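Local coordinates for protein putative transcriptional regulator (Clostridium difficile, PDB 3QI7) that is of unknown function but, with its periplasmic-binding-protein-like fold, probably binds a small ligand such as a sugar, at residues A16-P21 against V80-D85; K243-K248 against P264-L269; C332-L337 against F351-E356. All coordinates share one frame; numbering follows the deposited sequence.

Contact 1 (A16-P21 against V80-D85)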
ATOM      1  N   ALA A  16      -9.854  16.644   5.926  1.00 27.01           N
ATOM      2  CA  ALA A  16     -10.699  15.514   6.283  1.00 28.35           C
ATOM      3  C   ALA A  16     -10.106  14.261   5.651  1.00 27.25           C
ATOM      4  O   ALA A  16      -9.716  14.306   4.490  1.00 25.86           O
ATOM      5  CB  ALA A  16     -12.150  15.741   5.808  1.00 28.10           C
ATOM      6  N   VAL A  17     -10.045  13.168   6.416  1.00 25.18           N
ATOM      7  CA  VAL A  17      -9.491  11.919   5.957  1.00 25.64           C
ATOM      8  C   VAL A  17     -10.480  10.792   6.232  1.00 27.35           C
ATOM      9  O   VAL A  17     -10.808  10.509   7.385  1.00 26.16           O
ATOM     10  CB  VAL A  17      -8.121  11.597   6.636  1.00 24.55           C
ATOM     11  CG1 VAL A  17      -7.540  10.357   6.041  1.00 21.33           C
ATOM     12  CG2 VAL A  17      -7.143  12.780   6.461  1.00 18.77           C
ATOM     13  N   VAL A  18     -10.939  10.142   5.159  1.00 24.87           N
ATOM     14  CA  VAL A  18     -11.936   9.088   5.240  1.00 23.04           C
ATOM     15  C   VAL A  18     -11.270   7.717   5.160  1.00 23.33           C
ATOM     16  O   VAL A  18     -10.529   7.418   4.199  1.00 20.96           O
ATOM     17  CB  VAL A  18     -12.949   9.229   4.080  1.00 25.97           C
ATOM     18  CG1 VAL A  18     -14.055   8.125   4.167  1.00 21.82           C
ATOM     19  CG2 VAL A  18     -13.516  10.621   4.074  1.00 23.70           C
ATOM     20  N   THR A  19     -11.506   6.886   6.169  1.00 22.94           N
ATOM     21  CA  THR A  19     -11.018   5.524   6.156  1.00 23.34           C
ATOM     22  C   THR A  19     -12.132   4.562   6.552  1.00 25.16           C
ATOM     23  O   THR A  19     -13.161   4.980   7.078  1.00 22.29           O
ATOM     24  CB  THR A  19      -9.862   5.307   7.150  1.00 25.31           C
ATOM     25  OG1 THR A  19     -10.379   5.218   8.471  1.00 23.76           O
ATOM     26  CG2 THR A  19      -8.825   6.454   7.092  1.00 26.52           C
ATOM     27  N   GLN A  20     -11.896   3.274   6.317  1.00 25.69           N
ATOM     28  CA  GLN A  20     -12.691   2.224   6.948  1.00 27.06           C
ATOM     29  C   GLN A  20     -12.391   2.169   8.460  1.00 28.76           C
ATOM     30  O   GLN A  20     -11.386   2.745   8.930  1.00 27.69           O
ATOM     31  CB  GLN A  20     -12.448   0.871   6.269  1.00 27.03           C
ATOM     32  CG  GLN A  20     -12.943   0.813   4.791  1.00 26.02           C
ATOM     33  CD  GLN A  20     -12.621  -0.517   4.087  1.00 31.60           C
ATOM     34  OE1 GLN A  20     -12.183  -0.540   2.925  1.00 30.74           O
ATOM     35  NE2 GLN A  20     -12.826  -1.627   4.797  1.00 28.70           N
ATOM     36  N   PRO A  21     -13.277   1.515   9.231  1.00 25.70           N
ATOM     37  CA  PRO A  21     -13.072   1.477  10.673  1.00 28.52           C
ATOM     38  C   PRO A  21     -11.901   0.605  11.083  1.00 25.65           C
ATOM     39  O   PRO A  21     -11.404  -0.224  10.287  1.00 23.75           O
ATOM     40  CB  PRO A  21     -14.394   0.918  11.240  1.00 30.57           C
ATOM     41  CG  PRO A  21     -15.229   0.544  10.108  1.00 33.67           C
ATOM     42  CD  PRO A  21     -14.608   1.017   8.832  1.00 27.39           C
ATOM     43  N   VAL A  80     -20.408  13.696   2.100  1.00 37.32           N
ATOM     44  CA  VAL A  80     -20.941  14.899   1.460  1.00 39.07           C
ATOM     45  C   VAL A  80     -21.218  16.017   2.481  1.00 40.98           C
ATOM     46  O   VAL A  80     -21.078  17.206   2.165  1.00 37.69           O
ATOM     47  CB  VAL A  80     -22.211  14.585   0.631  1.00 41.27           C
ATOM     48  CG1 VAL A  80     -22.878  15.871   0.158  1.00 45.70           C
ATOM     49  CG2 VAL A  80     -21.859  13.678  -0.544  1.00 38.97           C
ATOM     50  N   LYS A  81     -21.586  15.625   3.701  1.00 40.63           N
ATOM     51  CA  LYS A  81     -21.748  16.569   4.810  1.00 43.24           C
ATOM     52  C   LYS A  81     -20.497  17.390   5.135  1.00 40.92           C
ATOM     53  O   LYS A  81     -20.610  18.478   5.702  1.00 41.30           O
ATOM     54  CB  LYS A  81     -22.185  15.842   6.085  1.00 45.24           C
ATOM     55  CG  LYS A  81     -23.604  15.205   6.060  1.00 52.90           C
ATOM     56  CD  LYS A  81     -24.728  16.175   5.717  1.00 59.60           C
ATOM     57  CE  LYS A  81     -26.081  15.624   6.157  1.00 62.12           C
ATOM     58  NZ  LYS A  81     -26.493  16.140   7.500  1.00 65.65           N
ATOM     59  N   LEU A  82     -19.314  16.888   4.776  1.00 39.45           N
ATOM     60  CA  LEU A  82     -18.050  17.606   5.039  1.00 37.92           C
ATOM     61  C   LEU A  82     -18.042  18.963   4.342  1.00 39.52           C
ATOM     62  O   LEU A  82     -17.369  19.901   4.774  1.00 39.96           O
ATOM     63  CB  LEU A  82     -16.836  16.772   4.601  1.00 37.28           C
ATOM     64  CG  LEU A  82     -16.628  15.396   5.273  1.00 36.98           C
ATOM     65  CD1 LEU A  82     -15.591  14.564   4.544  1.00 34.27           C
ATOM     66  CD2 LEU A  82     -16.245  15.574   6.727  1.00 33.98           C
ATOM     67  N   ALA A  83     -18.808  19.051   3.264  1.00 39.23           N
ATOM     68  CA  ALA A  83     -18.979  20.281   2.517  1.00 43.25           C
ATOM     69  C   ALA A  83     -19.604  21.412   3.351  1.00 45.80           C
ATOM     70  O   ALA A  83     -19.445  22.585   3.011  1.00 45.97           O
ATOM     71  CB  ALA A  83     -19.832  20.009   1.303  1.00 42.01           C
ATOM     72  N   ASP A  84     -20.313  21.074   4.428  1.00 47.09           N
ATOM     73  CA  ASP A  84     -20.985  22.107   5.238  1.00 49.73           C
ATOM     74  C   ASP A  84     -19.987  22.783   6.184  1.00 48.80           C
ATOM     75  O   ASP A  84     -20.233  23.892   6.662  1.00 50.59           O
ATOM     76  CB  ASP A  84     -22.171  21.533   6.036  1.00 50.90           C
ATOM     77  CG  ASP A  84     -23.238  20.893   5.149  1.00 49.37           C
ATOM     78  OD1 ASP A  84     -23.166  21.017   3.909  1.00 57.86           O
ATOM     79  OD2 ASP A  84     -24.156  20.250   5.698  1.00 54.98           O
ATOM     80  N   ASP A  85     -18.866  22.114   6.444  1.00 46.15           N
ATOM     81  CA  ASP A  85     -17.858  22.618   7.360  1.00 45.15           C
ATOM     82  C   ASP A  85     -16.953  23.555   6.565  1.00 45.81           C
ATOM     83  O   ASP A  85     -16.171  23.113   5.712  1.00 45.43           O
ATOM     84  CB  ASP A  85     -17.091  21.440   7.974  1.00 43.52           C
ATOM     85  CG  ASP A  85     -16.120  21.848   9.073  1.00 43.69           C
ATOM     86  OD1 ASP A  85     -15.552  22.972   9.033  1.00 45.10           O
ATOM     87  OD2 ASP A  85     -15.897  21.003   9.980  1.00 44.84           O
TER

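Contact 2 (K243-K248 against P264-L269)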
ATOM      1  N   LYS A 243       8.791 -21.214   6.022  1.00 26.21           N
ATOM      2  CA  LYS A 243       9.602 -22.235   5.336  1.00 26.72           C
ATOM      3  C   LYS A 243      10.967 -21.689   4.847  1.00 25.83           C
ATOM      4  O   LYS A 243      11.965 -22.440   4.826  1.00 26.84           O
ATOM      5  CB  LYS A 243       8.799 -22.885   4.196  1.00 23.25           C
ATOM      6  CG  LYS A 243       9.402 -24.117   3.579  1.00 28.73           C
ATOM      7  CD  LYS A 243       9.364 -25.283   4.533  1.00 36.15           C
ATOM      8  CE  LYS A 243       9.105 -26.583   3.844  1.00 36.80           C
ATOM      9  NZ  LYS A 243       9.274 -27.683   4.837  1.00 37.29           N
ATOM     10  N   ALA A 244      11.006 -20.415   4.463  1.00 21.18           N
ATOM     11  CA  ALA A 244      12.249 -19.740   4.044  1.00 21.43           C
ATOM     12  C   ALA A 244      13.325 -19.787   5.127  1.00 23.59           C
ATOM     13  O   ALA A 244      14.511 -19.885   4.816  1.00 23.61           O
ATOM     14  CB  ALA A 244      11.985 -18.270   3.680  1.00 18.13           C
ATOM     15  N   LEU A 245      12.910 -19.705   6.396  1.00 24.94           N
ATOM     16  CA  LEU A 245      13.860 -19.786   7.515  1.00 27.66           C
ATOM     17  C   LEU A 245      14.567 -21.149   7.559  1.00 29.76           C
ATOM     18  O   LEU A 245      15.732 -21.241   7.943  1.00 30.74           O
ATOM     19  CB  LEU A 245      13.173 -19.469   8.866  1.00 26.17           C
ATOM     20  CG  LEU A 245      12.657 -18.024   9.017  1.00 26.72           C
ATOM     21  CD1 LEU A 245      12.167 -17.755  10.441  1.00 28.12           C
ATOM     22  CD2 LEU A 245      13.693 -16.938   8.615  1.00 24.47           C
ATOM     23  N   GLU A 246      13.859 -22.191   7.139  1.00 29.09           N
ATOM     24  CA  GLU A 246      14.379 -23.558   7.120  1.00 30.74           C
ATOM     25  C   GLU A 246      15.209 -23.849   5.864  1.00 30.16           C
ATOM     26  O   GLU A 246      16.315 -24.377   5.950  1.00 30.15           O
ATOM     27  CB  GLU A 246      13.198 -24.541   7.221  1.00 32.89           C
ATOM     28  CG  GLU A 246      13.554 -26.037   7.311  1.00 40.60           C
ATOM     29  CD  GLU A 246      12.417 -26.938   6.808  1.00 41.97           C
ATOM     30  OE1 GLU A 246      11.240 -26.608   7.073  1.00 46.72           O
ATOM     31  OE2 GLU A 246      12.699 -27.944   6.128  1.00 47.00           O
ATOM     32  N   LEU A 247      14.695 -23.492   4.695  1.00 26.43           N
ATOM     33  CA  LEU A 247      15.331 -23.883   3.410  1.00 26.76           C
ATOM     34  C   LEU A 247      16.235 -22.789   2.805  1.00 27.53           C
ATOM     35  O   LEU A 247      17.018 -23.057   1.875  1.00 28.65           O
ATOM     36  CB  LEU A 247      14.253 -24.297   2.390  1.00 25.50           C
ATOM     37  CG  LEU A 247      13.456 -25.588   2.637  1.00 28.96           C
ATOM     38  CD1 LEU A 247      12.470 -25.849   1.476  1.00 30.05           C
ATOM     39  CD2 LEU A 247      14.369 -26.799   2.823  1.00 29.51           C
ATOM     40  N   LYS A 248      16.078 -21.564   3.297  1.00 27.54           N
ATOM     41  CA  LYS A 248      17.002 -20.456   3.092  1.00 27.37           C
ATOM     42  C   LYS A 248      16.972 -19.956   1.670  1.00 26.49           C
ATOM     43  O   LYS A 248      17.990 -19.597   1.087  1.00 24.44           O
ATOM     44  CB  LYS A 248      18.415 -20.799   3.541  1.00 28.66           C
ATOM     45  CG  LYS A 248      18.493 -21.317   4.975  1.00 32.41           C
ATOM     46  CD  LYS A 248      19.388 -20.437   5.812  1.00 39.50           C
ATOM     47  CE  LYS A 248      19.806 -21.126   7.107  1.00 45.85           C
ATOM     48  NZ  LYS A 248      18.748 -20.979   8.133  1.00 47.45           N
ATOM     49  N   PRO A 264       6.269 -10.040  12.051  1.00 23.12           N
ATOM     50  CA  PRO A 264       6.527 -10.149  13.487  1.00 25.53           C
ATOM     51  C   PRO A 264       6.256 -11.530  14.078  1.00 25.64           C
ATOM     52  O   PRO A 264       7.050 -12.019  14.884  1.00 29.35           O
ATOM     53  CB  PRO A 264       5.599  -9.093  14.083  1.00 26.60           C
ATOM     54  CG  PRO A 264       5.469  -8.089  12.990  1.00 25.22           C
ATOM     55  CD  PRO A 264       5.361  -8.914  11.754  1.00 24.27           C
ATOM     56  N   SER A 265       5.175 -12.169  13.672  1.00 25.54           N
ATOM     57  CA  SER A 265       4.922 -13.542  14.116  1.00 28.86           C
ATOM     58  C   SER A 265       5.978 -14.524  13.560  1.00 25.79           C
ATOM     59  O   SER A 265       6.429 -15.427  14.253  1.00 27.52           O
ATOM     60  CB  SER A 265       3.510 -13.960  13.694  1.00 30.20           C
ATOM     61  OG  SER A 265       3.484 -15.313  13.318  1.00 43.44           O
ATOM     62  N   VAL A 266       6.382 -14.346  12.305  1.00 23.78           N
ATOM     63  CA  VAL A 266       7.338 -15.290  11.680  1.00 25.29           C
ATOM     64  C   VAL A 266       8.725 -15.194  12.330  1.00 24.71           C
ATOM     65  O   VAL A 266       9.343 -16.221  12.638  1.00 25.31           O
ATOM     66  CB  VAL A 266       7.383 -15.072  10.145  1.00 23.20           C
ATOM     67  CG1 VAL A 266       8.577 -15.796   9.487  1.00 26.36           C
ATOM     68  CG2 VAL A 266       6.053 -15.562   9.556  1.00 23.95           C
HETATM   69  N   MSE A 267       9.162 -13.975  12.605  1.00 23.62           N
HETATM   70  CA  MSE A 267      10.496 -13.738  13.166  1.00 25.35           C
HETATM   71  C   MSE A 267      10.539 -13.840  14.688  1.00 26.08           C
HETATM   72  O   MSE A 267      11.613 -13.789  15.268  1.00 23.65           O
HETATM   73  CB  MSE A 267      11.043 -12.390  12.740  1.00 22.98           C
HETATM   74  CG  MSE A 267      11.027 -12.145  11.242  1.00 26.65           C
HETATM   75 SE   MSE A 267      11.967 -13.460  10.137  0.75 23.14          SE
HETATM   76  CE  MSE A 267      13.729 -12.589  10.171  1.00 33.57           C
ATOM     77  N   GLY A 268       9.383 -13.978  15.330  1.00 26.66           N
ATOM     78  CA  GLY A 268       9.315 -14.054  16.794  1.00 26.25           C
ATOM     79  C   GLY A 268       9.473 -12.692  17.453  1.00 27.10           C
ATOM     80  O   GLY A 268      10.166 -12.564  18.442  1.00 27.44           O
ATOM     81  N   LEU A 269       8.862 -11.667  16.886  1.00 25.49           N
ATOM     82  CA  LEU A 269       8.916 -10.308  17.426  1.00 28.12           C
ATOM     83  C   LEU A 269       7.581  -9.998  18.086  1.00 33.81           C
ATOM     84  O   LEU A 269       6.538 -10.505  17.642  1.00 34.61           O
ATOM     85  CB  LEU A 269       9.124  -9.281  16.300  1.00 27.12           C
ATOM     86  CG  LEU A 269      10.449  -9.357  15.549  1.00 28.70           C
ATOM     87  CD1 LEU A 269      10.426  -8.405  14.383  1.00 30.66           C
ATOM     88  CD2 LEU A 269      11.590  -9.044  16.527  1.00 34.05           C
TER

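Contact 3 (C332-L337 against F351-E356)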
ATOM      1  N   CYS A 332       1.018  17.171  -9.573  1.00 25.17           N
ATOM      2  CA  CYS A 332       0.901  15.880 -10.238  1.00 24.74           C
ATOM      3  C   CYS A 332       1.955  15.771 -11.347  1.00 26.48           C
ATOM      4  O   CYS A 332       1.674  16.003 -12.530  1.00 24.83           O
ATOM      5  CB  CYS A 332      -0.506  15.645 -10.764  1.00 26.09           C
ATOM      6  SG  CYS A 332      -1.737  15.471  -9.471  1.00 26.44           S
ATOM      7  N   ASP A 333       3.173  15.436 -10.916  1.00 24.47           N
ATOM      8  CA  ASP A 333       4.352  15.317 -11.777  1.00 24.50           C
ATOM      9  C   ASP A 333       5.325  14.378 -11.058  1.00 23.71           C
ATOM     10  O   ASP A 333       5.574  14.566  -9.875  1.00 22.00           O
ATOM     11  CB  ASP A 333       4.976  16.694 -11.954  1.00 25.83           C
ATOM     12  CG  ASP A 333       6.416  16.646 -12.485  1.00 33.34           C
ATOM     13  OD1 ASP A 333       6.605  16.443 -13.692  1.00 33.52           O
ATOM     14  OD2 ASP A 333       7.365  16.833 -11.692  1.00 30.65           O
ATOM     15  N   PRO A 334       5.872  13.362 -11.758  1.00 23.64           N
ATOM     16  CA  PRO A 334       6.730  12.381 -11.053  1.00 22.15           C
ATOM     17  C   PRO A 334       7.913  12.988 -10.284  1.00 23.48           C
ATOM     18  O   PRO A 334       8.157  12.589  -9.128  1.00 22.74           O
ATOM     19  CB  PRO A 334       7.256  11.514 -12.197  1.00 23.77           C
ATOM     20  CG  PRO A 334       6.227  11.614 -13.232  1.00 23.29           C
ATOM     21  CD  PRO A 334       5.739  13.009 -13.183  1.00 23.54           C
ATOM     22  N   ASP A 335       8.620  13.948 -10.882  1.00 24.41           N
ATOM     23  CA  ASP A 335       9.775  14.592 -10.209  1.00 25.65           C
ATOM     24  C   ASP A 335       9.355  15.352  -8.959  1.00 24.18           C
ATOM     25  O   ASP A 335      10.003  15.244  -7.911  1.00 22.71           O
ATOM     26  CB  ASP A 335      10.558  15.528 -11.146  1.00 26.55           C
ATOM     27  CG  ASP A 335      11.376  14.767 -12.211  1.00 35.13           C
ATOM     28  OD1 ASP A 335      11.699  13.560 -12.018  1.00 29.23           O
ATOM     29  OD2 ASP A 335      11.682  15.396 -13.249  1.00 36.36           O
ATOM     30  N   TYR A 336       8.246  16.068  -9.043  1.00 20.85           N
ATOM     31  CA  TYR A 336       7.716  16.767  -7.884  1.00 23.04           C
ATOM     32  C   TYR A 336       7.375  15.808  -6.737  1.00 19.76           C
ATOM     33  O   TYR A 336       7.771  16.017  -5.590  1.00 20.51           O
ATOM     34  CB  TYR A 336       6.491  17.616  -8.265  1.00 22.71           C
ATOM     35  CG  TYR A 336       5.969  18.375  -7.085  1.00 23.12           C
ATOM     36  CD1 TYR A 336       5.111  17.769  -6.177  1.00 22.13           C
ATOM     37  CD2 TYR A 336       6.374  19.687  -6.843  1.00 25.19           C
ATOM     38  CE1 TYR A 336       4.658  18.442  -5.065  1.00 28.39           C
ATOM     39  CE2 TYR A 336       5.916  20.376  -5.733  1.00 27.45           C
ATOM     40  CZ  TYR A 336       5.072  19.738  -4.844  1.00 29.13           C
ATOM     41  OH  TYR A 336       4.596  20.383  -3.745  1.00 32.06           O
ATOM     42  N   LEU A 337       6.654  14.736  -7.055  1.00 20.79           N
ATOM     43  CA  LEU A 337       6.198  13.792  -6.030  1.00 18.90           C
ATOM     44  C   LEU A 337       7.342  12.947  -5.432  1.00 19.39           C
ATOM     45  O   LEU A 337       7.339  12.636  -4.221  1.00 20.90           O
ATOM     46  CB  LEU A 337       5.102  12.900  -6.624  1.00 18.76           C
ATOM     47  CG  LEU A 337       3.807  13.615  -6.964  1.00 20.39           C
ATOM     48  CD1 LEU A 337       2.972  12.799  -7.954  1.00 21.33           C
ATOM     49  CD2 LEU A 337       3.041  13.945  -5.680  1.00 18.17           C
ATOM     50  N   PHE A 351       7.268   7.404  -9.385  1.00 18.90           N
ATOM     51  CA  PHE A 351       5.884   7.723  -9.706  1.00 19.99           C
ATOM     52  C   PHE A 351       5.686   7.727 -11.220  1.00 21.58           C
ATOM     53  O   PHE A 351       6.519   8.253 -11.964  1.00 20.79           O
ATOM     54  CB  PHE A 351       5.492   9.114  -9.157  1.00 22.09           C
ATOM     55  CG  PHE A 351       5.268   9.159  -7.660  1.00 21.46           C
ATOM     56  CD1 PHE A 351       6.355   9.187  -6.773  1.00 18.14           C
ATOM     57  CD2 PHE A 351       4.001   9.237  -7.132  1.00 20.77           C
ATOM     58  CE1 PHE A 351       6.156   9.239  -5.396  1.00 19.10           C
ATOM     59  CE2 PHE A 351       3.803   9.278  -5.747  1.00 22.84           C
ATOM     60  CZ  PHE A 351       4.875   9.287  -4.892  1.00 21.16           C
ATOM     61  N   THR A 352       4.586   7.141 -11.670  1.00 20.30           N
ATOM     62  CA  THR A 352       4.302   6.983 -13.092  1.00 23.36           C
ATOM     63  C   THR A 352       2.882   7.442 -13.414  1.00 18.90           C
ATOM     64  O   THR A 352       1.943   6.970 -12.784  1.00 21.70           O
ATOM     65  CB  THR A 352       4.430   5.484 -13.463  1.00 24.16           C
ATOM     66  OG1 THR A 352       5.724   5.011 -13.081  1.00 25.83           O
ATOM     67  CG2 THR A 352       4.214   5.267 -14.970  1.00 29.49           C
ATOM     68  N   PRO A 353       2.689   8.351 -14.399  1.00 23.22           N
ATOM     69  CA  PRO A 353       1.302   8.715 -14.668  1.00 20.17           C
ATOM     70  C   PRO A 353       0.491   7.568 -15.304  1.00 23.75           C
ATOM     71  O   PRO A 353       1.051   6.719 -16.003  1.00 21.54           O
ATOM     72  CB  PRO A 353       1.425   9.916 -15.649  1.00 21.88           C
ATOM     73  CG  PRO A 353       2.738   9.706 -16.332  1.00 23.24           C
ATOM     74  CD  PRO A 353       3.625   9.158 -15.199  1.00 22.94           C
ATOM     75  N   LEU A 354      -0.819   7.561 -15.090  1.00 25.30           N
ATOM     76  CA  LEU A 354      -1.715   6.559 -15.725  1.00 25.69           C
ATOM     77  C   LEU A 354      -1.593   6.537 -17.247  1.00 26.25           C
ATOM     78  O   LEU A 354      -1.451   5.483 -17.834  1.00 25.37           O
ATOM     79  CB  LEU A 354      -3.173   6.811 -15.333  1.00 26.55           C
ATOM     80  CG  LEU A 354      -4.219   5.772 -15.779  1.00 33.44           C
ATOM     81  CD1 LEU A 354      -3.893   4.366 -15.193  1.00 30.54           C
ATOM     82  CD2 LEU A 354      -5.592   6.243 -15.355  1.00 31.07           C
ATOM     83  N   THR A 355      -1.688   7.710 -17.863  1.00 25.56           N
ATOM     84  CA  THR A 355      -1.309   7.931 -19.224  1.00 27.03           C
ATOM     85  C   THR A 355      -0.670   9.328 -19.282  1.00 27.31           C
ATOM     86  O   THR A 355      -0.787  10.107 -18.342  1.00 25.17           O
ATOM     87  CB  THR A 355      -2.526   7.884 -20.207  1.00 29.29           C
ATOM     88  OG1 THR A 355      -3.398   9.009 -19.968  1.00 29.68           O
ATOM     89  CG2 THR A 355      -3.318   6.568 -20.066  1.00 31.21           C
ATOM     90  N   GLU A 356      -0.033   9.661 -20.393  1.00 28.05           N
ATOM     91  CA  GLU A 356       0.575  10.972 -20.500  1.00 29.05           C
ATOM     92  C   GLU A 356      -0.481  12.070 -20.299  1.00 30.14           C
ATOM     93  O   GLU A 356      -0.213  13.099 -19.667  1.00 29.96           O
ATOM     94  CB  GLU A 356       1.344  11.137 -21.815  1.00 32.50           C
ATOM     95  CG  GLU A 356       0.470  11.290 -23.052  1.00 29.25           C
ATOM     96  CD  GLU A 356       1.250  11.299 -24.352  1.00 36.20           C
ATOM     97  OE1 GLU A 356       2.502  11.375 -24.317  1.00 28.88           O
ATOM     98  OE2 GLU A 356       0.585  11.244 -25.411  1.00 28.84           O
TER

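Contact 1 (A16-P21 against V80-D85)
L82 reaches across to strand 13-19 with one branch of its isobutyl group. Its methyl CD1 lies 3.9 Å from A16 CB, and the same methyl comes to within 4.5 Å of V18 CG2, so the tip of the leucine serves two residues on one face of the strand. A16 and V18 both project toward the turn, and L82 projects back toward them. In L82 the CG atom is anti to the carbonyl carbon (chi1 -60°) and, with chi2 extended at 167°, the CD1 branch ends at the strand. The small A16 lets the leucine come near, whereas V18 meets it at the margin through a single methyl. L82 lies in the beta-alpha-beta crossover from strand 57-63 through helix 72-80 to strand 88-94, which passes over strand 13-19 in the parallel part of the sheet. It also touches K60 and V62 on strand 57-63 and I91 on strand 88-94, the two parallel neighbours of strand 13-19. V17 points to the other face of the sheet, where it meets V32 of helix 26-42. Beyond the leucine, D85 continues the turn and forms a salt bridge through OD2 with K14, earlier on the same strand.

Contact 2 (K243-K248 against P264-L269)
The side chain of L245 forks against the end of helix 263-267, each methyl meeting a different residue. CD1 settles against V266, 3.9 Å from V266 O and 4.2 Å from V266 CG1, so it touches both the backbone and one branch of the valine. CD2 turns to the selenomethionine M267, with L245 CD2 to M267 SE at 4.2 Å. The M267 chain is bent at chi2 and chi3 (-56° and -89°), and this folding brings the selenium closer to the leucine than the direction of its CA-CB bond alone would suggest. V266 answers with CG1, the branch anti to its backbone N. Both pairs of side chains meet at a slant, and the interface consists of a few apolar contacts at van der Waals distance.

M267, the buried residue of the three, also packs on K289 of helix 279-292, and L245 touches M295. The looser side is that of the partly exposed L245 and V266, whose side chains meet through a single methyl-to-methyl approach; E246 lies on the exposed side of the helix. Within the helix end, K243 NZ and E246 OE1 form a salt bridge of 3.2 Å, and K243 has a second acidic partner in E217. K248 turns its chain back so that NZ donates to L245 O at 3.0 Å, with a C=O...N angle of 163°; NZ also bonds F293 O. K248 NZ thus holds the backbone carbonyl of L245 itself, the residue whose side chain makes the contact.

K248 and G268 each leave their helix with positive phi. The arrangement is that of two helix C-termini packed through apolar side chains, joining helix 234-247 to the short helix 263-267 in the lobe built on the parallel sheet of strands 159-164, 191-196 and 228-231, consistent with a periplasmic-binding-protein-like fold.

Contact 3 (C332-L337 against F351-E356)
L337 and F351 meet through a CH-pi contact that fixes the centre of this interface. L337 CB stands over the F351 ring, 3.7 Å from its centroid and only 3° off the ring normal, so the methylene is almost exactly above the middle of the face. The phenyl group reaches that place because its CG is turned beside the backbone N (chi1 -75°), which carries the ring from strand 349-353 across to the first turn of helix 334-345.

Further apolar contacts surround it. L337 CD1 leans on the ring margin at F351 CD2, 3.8 Å away, and the leucine and phenylalanine side chains run at about a right angle to each other. P334 lies near the root of the phenylalanine, with its CB 4.3 Å from F351 CB. The CG atom of P334 also comes to 4.1 Å from P353 CD, where the two proline side chains cross at about a right angle at the edge of the contact. Against the backbone, P334 CB packs 3.4 Å from F351 O, and F351 CE1 lies 3.8 Å from L337 O.

Polar interactions hold the helix start that presents these groups. D333 is the N-cap of helix 334-345: D333 OD2 accepts from Y336 N at 2.9 Å, on the anti side of the carboxylate and 26° out of its plane. Helix and strand are joined by a polar bond, in which E338 OE2 accepts from F351 N. L313 of helix 306-324 and V364 of strand 361-370 also pack against F351.

Helix 334-345 leads into strand 349-353, which forms an antiparallel pair with strand 361-370, and the helix packs its N-capped first turn on the strand that follows it.

How the contacts relate
The three contacts follow one another along the chain without interleaving. Contacts 1 and 3 reach the same mixed sheet from different places: contact 1 involves the parallel strand 13-19, contact 3 the strand 349-353, which pairs antiparallel with strand 361-370. Their centres are 27 Å apart. Contact 2 lies between helices 234-247 and 263-267, with its centre 41 Å from that of contact 1 and 37 Å from that of contact 3, and on the opposite side of the chain's centre from both. The late segments 332-337 and 351-356 therefore return to the sheet begun by the N-terminal strands, consistent with the two-lobed architecture of periplasmic-binding-protein-like folds, whose chain crosses between lobes.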